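Local atomic coordinates of beta-galactosidase (Trichoderma reesei, PDB entry 3OG2), a protein that probably hydrolyses terminal non-reducing beta-D-galactose residues in beta-D-galactosides, as a fungal glycoside hydrolase of family 35. Residues A[479-491]-A[544-558]. Sequence-based numbering, arbitrary orientation. Where two conformers were deposited one is given.
Sequences EKTVLVLYGGAQE and SLVIYMVDRNSAYNY. With MAN (alpha-D-mannopyranose), chain B.
Lys480 NZ donates a 2.9 Å hydrogen bond to Tyr548 OH, close to the plane of the phenol ring and at its edge, and both groups are also held by the carboxylate of Asp640: the ammonium by a salt bridge, the hydroxyl by a hydrogen bond. The lysine chain runs extended beyond CG and crosses the tyrosine at about a right angle, its CD brushing Val546 CG2. Val482 CG1 packs obliquely on the CD1/CE1 side of the ring, 3.7 Å from Tyr548 CE1. Were Tyr548 replaced by an alanine, Lys480 NZ and the Asp640 carboxylate would probably lose the phenol they share and a gap would open beside Val482.

The pairing beneath illustrates how parallel strands join in register, Thr481 with Leu545 through Gly487 with Asp551; Val546 N gives Thr481 O a nearly straight bond of 2.8 Å (170°). On the sheet face away from Val482 and Tyr548, Ile547 CG2, in one of two conformers, touches both Leu483 CD2 and Leu485 CD1. Where the strands end, Asp551 turns the second one into a short helix as its N-cap: OD1 accepts from both Ser554 N (3.0 Å) and Ser554 OG (2.7 Å). Ala555 of that helix rests against Tyr486 CB, while the guanidinium of Arg552, salt-bridged to Asp449, lies with one face over Gly488 N. Asn553 ND2 binds O2 of a glycan mannose.

The pair is the one parallel step in an otherwise antiparallel five-stranded sheet of beta-galactosidase domain 2, away from the galactose site, with strands 470-476 and 538-542 flanking it. Strands 462-467 and 492-497 pack on the Leu483 and Ile547 face, whereas helix 357-370 touches Tyr486 on the other face, and Ala555 and Tyr556 beyond the strand.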
loop_
_atom_site.group_PDB
_atom_site.type_symbol
_atom_site.label_atom_id
_atom_site.label_comp_id
_atom_site.label_asym_id
_atom_site.label_seq_id
_atom_site.Cartn_x
_atom_site.Cartn_y
_atom_site.Cartn_z
ATOM N N GLU A 479 -21.208 -34.162 -4.698
ATOM C CA GLU A 479 -21.372 -35.232 -5.680
ATOM C C GLU A 479 -20.084 -35.519 -6.439
ATOM O O GLU A 479 -19.917 -36.502 -7.166
ATOM C CB GLU A 479 -22.528 -34.801 -6.585
ATOM C CG GLU A 479 -22.341 -33.563 -7.408
ATOM C CD GLU A 479 -22.315 -32.212 -6.739
ATOM O OE1 GLU A 479 -21.567 -31.948 -5.781
ATOM O OE2 GLU A 479 -23.070 -31.301 -7.172
ATOM N N LYS A 480 -19.102 -34.656 -6.319
ATOM C CA LYS A 480 -17.852 -34.778 -7.031
ATOM C C LYS A 480 -16.742 -34.080 -6.204
ATOM O O LYS A 480 -17.032 -33.201 -5.393
ATOM C CB LYS A 480 -17.848 -34.176 -8.426
ATOM C CG LYS A 480 -18.302 -32.756 -8.691
ATOM C CD LYS A 480 -18.043 -32.250 -10.106
ATOM C CE LYS A 480 -18.570 -30.840 -10.421
ATOM N NZ LYS A 480 -18.219 -30.448 -11.858
ATOM N N THR A 481 -15.516 -34.474 -6.463
ATOM C CA THR A 481 -14.339 -33.718 -6.008
ATOM C C THR A 481 -13.736 -33.045 -7.222
ATOM O O THR A 481 -13.613 -33.701 -8.256
ATOM C CB THR A 481 -13.335 -34.654 -5.317
ATOM O OG1 THR A 481 -13.947 -35.231 -4.155
ATOM C CG2 THR A 481 -12.096 -33.938 -4.817
ATOM N N VAL A 482 -13.406 -31.766 -7.117
ATOM C CA VAL A 482 -12.856 -31.039 -8.249
ATOM C C VAL A 482 -11.440 -30.646 -7.943
ATOM O O VAL A 482 -11.159 -30.181 -6.814
ATOM C CB VAL A 482 -13.719 -29.788 -8.491
ATOM C CG1 VAL A 482 -12.992 -28.834 -9.420
ATOM C CG2 VAL A 482 -15.051 -30.209 -9.065
ATOM N N LEU A 483 -10.536 -30.806 -8.897
ATOM C CA LEU A 483 -9.141 -30.397 -8.795
ATOM C C LEU A 483 -8.830 -29.538 -10.035
ATOM O O LEU A 483 -9.195 -29.955 -11.139
ATOM C CB LEU A 483 -8.252 -31.645 -8.794
ATOM C CG LEU A 483 -6.753 -31.409 -8.898
ATOM C CD1 LEU A 483 -6.205 -30.641 -7.689
ATOM C CD2 LEU A 483 -6.027 -32.761 -9.026
ATOM N N VAL A 484 -8.239 -28.378 -9.862
ATOM C CA VAL A 484 -7.861 -27.496 -10.971
ATOM C C VAL A 484 -6.348 -27.404 -10.971
ATOM O O VAL A 484 -5.754 -26.959 -9.958
ATOM C CB VAL A 484 -8.478 -26.096 -10.827
ATOM C CG1 VAL A 484 -8.079 -25.236 -12.040
ATOM C CG2 VAL A 484 -9.998 -26.211 -10.670
ATOM N N LEU A 485 -5.752 -27.827 -12.079
ATOM C CA LEU A 485 -4.301 -27.849 -12.264
ATOM C C LEU A 485 -3.929 -26.912 -13.424
ATOM O O LEU A 485 -4.750 -26.773 -14.376
ATOM C CB LEU A 485 -3.824 -29.256 -12.691
ATOM C CG LEU A 485 -4.095 -30.370 -11.681
ATOM C CD1 LEU A 485 -3.606 -31.703 -12.235
ATOM C CD2 LEU A 485 -3.385 -30.050 -10.365
ATOM N N TYR A 486 -2.756 -26.309 -13.360
ATOM C CA TYR A 486 -2.380 -25.457 -14.480
ATOM C C TYR A 486 -0.893 -25.541 -14.782
ATOM O O TYR A 486 -0.042 -25.863 -13.948
ATOM C CB TYR A 486 -2.787 -23.965 -14.268
ATOM C CG TYR A 486 -1.989 -23.310 -13.132
ATOM C CD1 TYR A 486 -2.417 -23.460 -11.813
ATOM C CD2 TYR A 486 -0.832 -22.579 -13.356
ATOM C CE1 TYR A 486 -1.699 -22.873 -10.771
ATOM C CE2 TYR A 486 -0.103 -22.006 -12.337
ATOM C CZ TYR A 486 -0.555 -22.161 -11.023
ATOM O OH TYR A 486 0.179 -21.583 -9.985
ATOM N N GLY A 487 -0.584 -25.221 -16.061
ATOM C CA GLY A 487 0.806 -25.028 -16.504
ATOM C C GLY A 487 0.882 -23.806 -17.398
ATOM O O GLY A 487 -0.118 -23.383 -17.977
ATOM N N GLY A 488 2.066 -23.260 -17.572
ATOM C CA GLY A 488 2.289 -22.249 -18.610
ATOM C C GLY A 488 2.037 -22.884 -19.959
ATOM O O GLY A 488 2.215 -24.088 -20.183
ATOM N N ALA A 489 1.620 -22.056 -20.892
ATOM C CA ALA A 489 1.347 -22.580 -22.245
ATOM C C ALA A 489 2.530 -23.333 -22.845
ATOM O O ALA A 489 3.692 -22.941 -22.702
ATOM C CB ALA A 489 0.968 -21.427 -23.157
ATOM N N GLN A 490 2.185 -24.440 -23.525
ATOM C CA GLN A 490 3.132 -25.320 -24.222
ATOM C C GLN A 490 3.958 -26.171 -23.244
ATOM O O GLN A 490 4.856 -26.924 -23.707
ATOM C CB GLN A 490 4.071 -24.576 -25.188
ATOM C CG GLN A 490 3.226 -24.000 -26.330
ATOM C CD GLN A 490 2.038 -24.927 -26.566
ATOM O OE1 GLN A 490 2.220 -26.139 -26.733
ATOM N NE2 GLN A 490 0.833 -24.360 -26.558
ATOM N N GLU A 491 3.725 -26.103 -21.939
ATOM C CA GLU A 491 4.444 -27.000 -20.998
ATOM C C GLU A 491 3.792 -28.364 -20.955
ATOM O O GLU A 491 2.544 -28.477 -20.848
ATOM C CB GLU A 491 4.422 -26.400 -19.611
ATOM C CG GLU A 491 5.287 -25.168 -19.360
ATOM C CD GLU A 491 4.942 -24.495 -18.028
ATOM O OE1 GLU A 491 4.245 -25.066 -17.158
ATOM O OE2 GLU A 491 5.388 -23.314 -17.876
ATOM N N SER A 544 -15.424 -40.214 -9.020
ATOM C CA SER A 544 -16.075 -38.972 -8.656
ATOM C C SER A 544 -15.091 -37.793 -8.594
ATOM O O SER A 544 -15.508 -36.704 -8.190
ATOM C CB SER A 544 -16.831 -39.072 -7.327
ATOM O OG SER A 544 -15.966 -39.266 -6.231
ATOM N N LEU A 545 -13.868 -37.995 -9.018
ATOM C CA LEU A 545 -12.869 -36.911 -9.129
ATOM C C LEU A 545 -12.899 -36.332 -10.539
ATOM O O LEU A 545 -12.838 -37.060 -11.517
ATOM C CB LEU A 545 -11.487 -37.502 -8.820
ATOM C CG LEU A 545 -10.319 -36.497 -8.979
ATOM C CD1 LEU A 545 -10.432 -35.339 -8.001
ATOM C CD2 LEU A 545 -8.985 -37.186 -8.859
ATOM N N VAL A 546 -13.028 -35.023 -10.658
ATOM C CA VAL A 546 -12.995 -34.335 -11.953
ATOM C C VAL A 546 -11.819 -33.374 -11.931
ATOM O O VAL A 546 -11.725 -32.557 -11.021
ATOM C CB VAL A 546 -14.292 -33.584 -12.211
ATOM C CG1 VAL A 546 -14.152 -32.923 -13.573
ATOM C CG2 VAL A 546 -15.477 -34.544 -12.095
ATOM N N ILE A 547 -10.921 -33.553 -12.904
ATOM C CA ILE A 547 -9.739 -32.696 -12.979
ATOM C C ILE A 547 -9.870 -31.767 -14.191
ATOM O O ILE A 547 -10.089 -32.264 -15.302
ATOM C CB ILE A 547 -8.422 -33.491 -13.025
ATOM C CG1 ILE A 547 -8.413 -34.630 -12.007
ATOM C CG2 ILE A 547 -7.264 -32.524 -12.810
ATOM C CD1 ILE A 547 -8.600 -36.032 -12.580
ATOM N N TYR A 548 -9.740 -30.478 -13.901
ATOM C CA TYR A 548 -9.733 -29.434 -14.930
ATOM C C TYR A 548 -8.304 -29.024 -15.129
ATOM O O TYR A 548 -7.638 -28.607 -14.155
ATOM C CB TYR A 548 -10.569 -28.250 -14.464
ATOM C CG TYR A 548 -12.033 -28.544 -14.263
ATOM C CD1 TYR A 548 -12.474 -29.262 -13.146
ATOM C CD2 TYR A 548 -13.013 -28.122 -15.147
ATOM C CE1 TYR A 548 -13.806 -29.542 -12.937
ATOM C CE2 TYR A 548 -14.367 -28.407 -14.943
ATOM C CZ TYR A 548 -14.765 -29.128 -13.840
ATOM O OH TYR A 548 -16.106 -29.392 -13.608
ATOM N N MET A 549 -7.790 -29.150 -16.356
ATOM C CA MET A 549 -6.385 -28.904 -16.685
ATOM C C MET A 549 -6.322 -27.678 -17.581
ATOM O O MET A 549 -6.796 -27.784 -18.731
ATOM C CB MET A 549 -5.825 -30.127 -17.379
ATOM C CG MET A 549 -5.620 -31.318 -16.414
ATOM S SD MET A 549 -5.516 -32.878 -17.341
ATOM C CE MET A 549 -7.251 -33.284 -17.370
ATOM N N VAL A 550 -5.769 -26.577 -17.118
ATOM C CA VAL A 550 -5.802 -25.337 -17.863
ATOM C C VAL A 550 -4.402 -24.733 -18.004
ATOM O O VAL A 550 -3.463 -25.148 -17.318
ATOM C CB VAL A 550 -6.734 -24.306 -17.178
ATOM C CG1 VAL A 550 -8.167 -24.840 -17.165
ATOM C CG2 VAL A 550 -6.266 -23.958 -15.768
ATOM N N ASP A 551 -4.285 -23.727 -18.894
ATOM C CA ASP A 551 -3.013 -23.001 -18.884
ATOM C C ASP A 551 -3.103 -21.886 -17.860
ATOM O O ASP A 551 -4.149 -21.489 -17.305
ATOM C CB ASP A 551 -2.652 -22.516 -20.270
ATOM C CG ASP A 551 -3.536 -21.414 -20.801
ATOM O OD1 ASP A 551 -4.662 -21.207 -20.289
ATOM O OD2 ASP A 551 -3.090 -20.804 -21.801
ATOM N N ARG A 552 -1.927 -21.305 -17.566
ATOM C CA ARG A 552 -1.837 -20.257 -16.543
ATOM C C ARG A 552 -2.739 -19.092 -16.844
ATOM O O ARG A 552 -3.407 -18.561 -15.963
ATOM C CB ARG A 552 -0.383 -19.734 -16.507
ATOM C CG ARG A 552 -0.233 -18.677 -15.438
ATOM C CD ARG A 552 1.118 -17.943 -15.601
ATOM N NE ARG A 552 2.259 -18.799 -15.270
ATOM C CZ ARG A 552 3.193 -19.329 -16.025
ATOM N NH1 ARG A 552 3.283 -19.148 -17.368
ATOM N NH2 ARG A 552 4.098 -20.070 -15.411
ATOM N N ASN A 553 -2.755 -18.640 -18.107
ATOM C CA ASN A 553 -3.549 -17.459 -18.414
ATOM C C ASN A 553 -5.038 -17.753 -18.273
ATOM O O ASN A 553 -5.758 -16.809 -17.942
ATOM C CB ASN A 553 -3.210 -16.944 -19.816
ATOM C CG ASN A 553 -1.825 -16.348 -19.802
ATOM O OD1 ASN A 553 -0.814 -17.047 -19.893
ATOM N ND2 ASN A 553 -1.743 -15.021 -19.725
ATOM N N SER A 554 -5.478 -18.986 -18.475
ATOM C CA SER A 554 -6.881 -19.303 -18.141
ATOM C C SER A 554 -7.068 -19.341 -16.632
ATOM O O SER A 554 -8.097 -18.846 -16.124
ATOM C CB SER A 554 -7.227 -20.667 -18.719
ATOM O OG SER A 554 -7.232 -20.575 -20.116
ATOM N N ALA A 555 -6.113 -19.923 -15.890
ATOM C CA ALA A 555 -6.251 -19.992 -14.429
ATOM C C ALA A 555 -6.369 -18.616 -13.785
ATOM O O ALA A 555 -7.022 -18.410 -12.776
ATOM C CB ALA A 555 -5.022 -20.683 -13.822
ATOM N N TYR A 556 -5.756 -17.606 -14.403
ATOM C CA TYR A 556 -5.857 -16.234 -13.903
ATOM C C TYR A 556 -7.315 -15.793 -13.784
ATOM O O TYR A 556 -7.604 -14.894 -12.997
ATOM C CB TYR A 556 -5.226 -15.305 -14.926
ATOM C CG TYR A 556 -3.716 -15.190 -14.908
ATOM C CD1 TYR A 556 -2.898 -15.670 -13.897
ATOM C CD2 TYR A 556 -3.122 -14.505 -15.997
ATOM C CE1 TYR A 556 -1.502 -15.497 -13.968
ATOM C CE2 TYR A 556 -1.743 -14.304 -16.049
ATOM C CZ TYR A 556 -0.938 -14.810 -15.033
ATOM O OH TYR A 556 0.421 -14.609 -15.081
ATOM N N ASN A 557 -8.218 -16.389 -14.560
ATOM C CA ASN A 557 -9.621 -15.966 -14.510
ATOM C C ASN A 557 -10.506 -16.829 -13.637
ATOM O O ASN A 557 -11.724 -16.663 -13.661
ATOM C CB ASN A 557 -10.200 -15.979 -15.965
ATOM C CG ASN A 557 -9.420 -14.993 -16.830
ATOM O OD1 ASN A 557 -9.263 -13.797 -16.598
ATOM N ND2 ASN A 557 -8.924 -15.575 -17.919
ATOM N N TYR A 558 -9.934 -17.724 -12.853
ATOM C CA TYR A 558 -10.714 -18.525 -11.906
ATOM C C TYR A 558 -10.699 -17.885 -10.508
ATOM O O TYR A 558 -9.750 -17.155 -10.149
ATOM C CB TYR A 558 -10.099 -19.953 -11.767
ATOM C CG TYR A 558 -10.439 -20.901 -12.894
ATOM C CD1 TYR A 558 -9.991 -20.656 -14.217
ATOM C CD2 TYR A 558 -11.163 -22.070 -12.698
ATOM C CE1 TYR A 558 -10.300 -21.555 -15.240
ATOM C CE2 TYR A 558 -11.483 -22.975 -13.721
ATOM C CZ TYR A 558 -11.030 -22.686 -14.986
ATOM O OH TYR A 558 -11.349 -23.568 -16.029
HETATM C C1 MAN B . 0.564 -11.978 -21.008
HETATM C C2 MAN B . 1.564 -12.917 -20.350
HETATM C C3 MAN B . 2.233 -13.752 -21.469
HETATM C C4 MAN B . 1.141 -14.516 -22.260
HETATM C C5 MAN B . 0.166 -13.479 -22.865
HETATM C C6 MAN B . -0.997 -14.206 -23.551
HETATM O O2 MAN B . 0.861 -13.764 -19.453
HETATM O O3 MAN B . 3.071 -14.737 -20.797
HETATM O O4 MAN B . 1.769 -15.221 -23.309
HETATM O O5 MAN B . -0.381 -12.712 -21.788
HETATM O O6 MAN B . -1.810 -13.246 -24.244
HETATM O O HOH W 1 -15.830 -37.242 -4.495
HETATM O O HOH W 2 -0.800 -19.758 -20.224
HETATM O O HOH W 3 5.719 -20.883 -19.008
#